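Side-chain contact in putative endoribonuclease (PDB 3LYB), which is a putative endoribonuclease of the YjgF-like L-PSP family and probably cleaves RNA: residues Y75-I80 and S111-L116. Residues are numbered along the deposited sequence; the frame is centred on the assembly and turned at random.
Sequences YVLESI and SRVRKL
Leu77 and Arg114 bring helices 60-85 and 107-115 nearest to each other, their CA atoms 7.4 Å apart, and across that gap the two segments meet through carbon alone, without a hydrogen bond. This is a compact example of how one leucine can join two helices. Its CD1 is the branch that does the touching. That methyl comes to 3.7 Å from Val113 CG1, the two side chains meeting at a slant. It also lies against the start of the next residue, with Leu77 CD1 3.8 Å from Arg114 CA and 4.2 Å from Arg114 CB. The leucine tip is thus received by a valine methyl and the root of an arginine. On the valine, CG1 stands anti to the backbone N, chi1 -176°, which turns this branch to the leucine. Arg114 lends only the base of its side chain; the rest leads away, and NH1 bonds to Ser125 OG on strand 124-129. One buried residue therefore offers hydrocarbon to the neighbouring helix and its charged end to the sheet. Leu77 also touches Phe117, while Val113 packs on Leu70 and Trp74 of helix 60-85 and on Leu54 of helix 48-54. Val76 and Ile80 meet Val143 of strand 141-148, so helix 60-85 rests on the sheet with helix 107-115 beside it, in the helical layer that covers the sheet in this YjgF-like fold.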
loop_
_atom_site.group_PDB
_atom_site.type_symbol
_atom_site.label_atom_id
_atom_site.label_comp_id
_atom_site.label_asym_id
_atom_site.label_seq_id
_atom_site.Cartn_x
_atom_site.Cartn_y
_atom_site.Cartn_z
ATOM N N TYR B 75 -16.387 23.586 17.121
ATOM C CA TYR B 75 -15.417 23.988 18.119
ATOM C C TYR B 75 -14.384 24.966 17.576
ATOM O O TYR B 75 -13.956 25.880 18.258
ATOM C CB TYR B 75 -14.745 22.741 18.692
ATOM C CG TYR B 75 -14.209 22.958 20.064
ATOM C CD1 TYR B 75 -14.973 22.629 21.190
ATOM C CD2 TYR B 75 -12.942 23.527 20.257
ATOM C CE1 TYR B 75 -14.481 22.853 22.486
ATOM C CE2 TYR B 75 -12.435 23.747 21.543
ATOM C CZ TYR B 75 -13.211 23.421 22.649
ATOM O OH TYR B 75 -12.702 23.652 23.922
ATOM N N VAL B 76 -13.980 24.775 16.334
ATOM C CA VAL B 76 -12.946 25.607 15.760
ATOM C C VAL B 76 -13.523 26.952 15.379
ATOM O O VAL B 76 -12.924 27.995 15.652
ATOM C CB VAL B 76 -12.305 24.943 14.510
ATOM C CG1 VAL B 76 -11.653 25.990 13.587
ATOM C CG2 VAL B 76 -11.306 23.928 14.937
ATOM N N LEU B 77 -14.674 26.904 14.713
ATOM C CA LEU B 77 -15.352 28.110 14.272
ATOM C C LEU B 77 -15.742 29.019 15.435
ATOM O O LEU B 77 -15.504 30.227 15.384
ATOM C CB LEU B 77 -16.543 27.758 13.403
ATOM C CG LEU B 77 -16.143 27.295 12.000
ATOM C CD1 LEU B 77 -17.350 26.833 11.213
ATOM C CD2 LEU B 77 -15.405 28.391 11.226
ATOM N N GLU B 78 -16.283 28.424 16.495
ATOM C CA GLU B 78 -16.605 29.150 17.721
ATOM C C GLU B 78 -15.366 29.728 18.407
ATOM O O GLU B 78 -15.433 30.815 18.978
ATOM C CB GLU B 78 -17.424 28.270 18.677
ATOM C CG GLU B 78 -17.739 28.885 20.059
ATOM C CD GLU B 78 -18.763 30.046 20.031
ATOM O OE1 GLU B 78 -19.413 30.273 18.979
ATOM O OE2 GLU B 78 -18.913 30.717 21.087
ATOM N N SER B 79 -14.243 29.018 18.353
ATOM C CA SER B 79 -12.979 29.559 18.865
ATOM C C SER B 79 -12.632 30.840 18.137
ATOM O O SER B 79 -12.258 31.832 18.753
ATOM C CB SER B 79 -11.834 28.566 18.673
ATOM O OG SER B 79 -12.002 27.436 19.506
ATOM N N ILE B 80 -12.766 30.807 16.816
ATOM C CA ILE B 80 -12.475 31.961 15.996
ATOM C C ILE B 80 -13.354 33.079 16.482
ATOM O O ILE B 80 -12.844 34.119 16.857
ATOM C CB ILE B 80 -12.622 31.670 14.478
ATOM C CG1 ILE B 80 -11.409 30.865 13.998
ATOM C CG2 ILE B 80 -12.702 32.955 13.674
ATOM C CD1 ILE B 80 -11.611 30.159 12.664
ATOM N N SER B 111 -19.243 22.764 5.802
ATOM C CA SER B 111 -20.051 23.758 5.122
ATOM C C SER B 111 -21.391 24.000 5.830
ATOM O O SER B 111 -21.819 25.128 5.933
ATOM C CB SER B 111 -20.272 23.330 3.668
ATOM O OG SER B 111 -21.144 24.225 3.009
ATOM N N ARG B 112 -22.044 22.944 6.313
ATOM C CA ARG B 112 -23.266 23.111 7.099
ATOM C C ARG B 112 -22.942 24.047 8.268
ATOM O O ARG B 112 -23.583 25.089 8.438
ATOM C CB ARG B 112 -23.812 21.751 7.587
ATOM C CG ARG B 112 -24.826 21.825 8.752
ATOM C CD ARG B 112 -25.227 20.430 9.302
ATOM N NE ARG B 112 -25.806 19.559 8.272
ATOM C CZ ARG B 112 -25.926 18.231 8.348
ATOM N NH1 ARG B 112 -25.530 17.556 9.414
ATOM N NH2 ARG B 112 -26.464 17.571 7.341
ATOM N N VAL B 113 -21.912 23.689 9.028
ATOM C CA VAL B 113 -21.515 24.448 10.206
ATOM C C VAL B 113 -21.116 25.889 9.887
ATOM O O VAL B 113 -21.478 26.817 10.622
ATOM C CB VAL B 113 -20.386 23.733 10.962
ATOM C CG1 VAL B 113 -20.036 24.455 12.247
ATOM C CG2 VAL B 113 -20.809 22.314 11.273
ATOM N N ARG B 114 -20.386 26.082 8.795
ATOM C CA ARG B 114 -19.897 27.417 8.478
ATOM C C ARG B 114 -21.051 28.370 8.202
ATOM O O ARG B 114 -21.002 29.520 8.611
ATOM C CB ARG B 114 -18.910 27.424 7.319
ATOM C CG ARG B 114 -18.144 28.720 7.255
ATOM C CD ARG B 114 -17.210 28.829 6.098
ATOM N NE ARG B 114 -17.823 28.447 4.833
ATOM C CZ ARG B 114 -17.169 28.400 3.673
ATOM N NH1 ARG B 114 -15.875 28.730 3.614
ATOM N NH2 ARG B 114 -17.805 28.021 2.569
ATOM N N LYS B 115 -22.085 27.885 7.532
ATOM C CA LYS B 115 -23.312 28.654 7.337
ATOM C C LYS B 115 -23.880 29.249 8.649
ATOM O O LYS B 115 -24.332 30.403 8.672
ATOM C CB LYS B 115 -24.377 27.796 6.672
ATOM C CG LYS B 115 -24.241 27.690 5.188
ATOM C CD LYS B 115 -25.326 26.739 4.648
ATOM C CE LYS B 115 -25.086 26.366 3.185
ATOM N NZ LYS B 115 -25.721 25.067 2.828
ATOM N N LEU B 116 -23.849 28.467 9.728
ATOM C CA LEU B 116 -24.305 28.947 11.031
ATOM C C LEU B 116 -23.537 30.160 11.565
ATOM O O LEU B 116 -23.997 30.798 12.496
ATOM C CB LEU B 116 -24.267 27.829 12.092
ATOM C CG LEU B 116 -24.836 26.431 11.810
ATOM C CD1 LEU B 116 -24.548 25.496 12.979
ATOM C CD2 LEU B 116 -26.319 26.430 11.466
#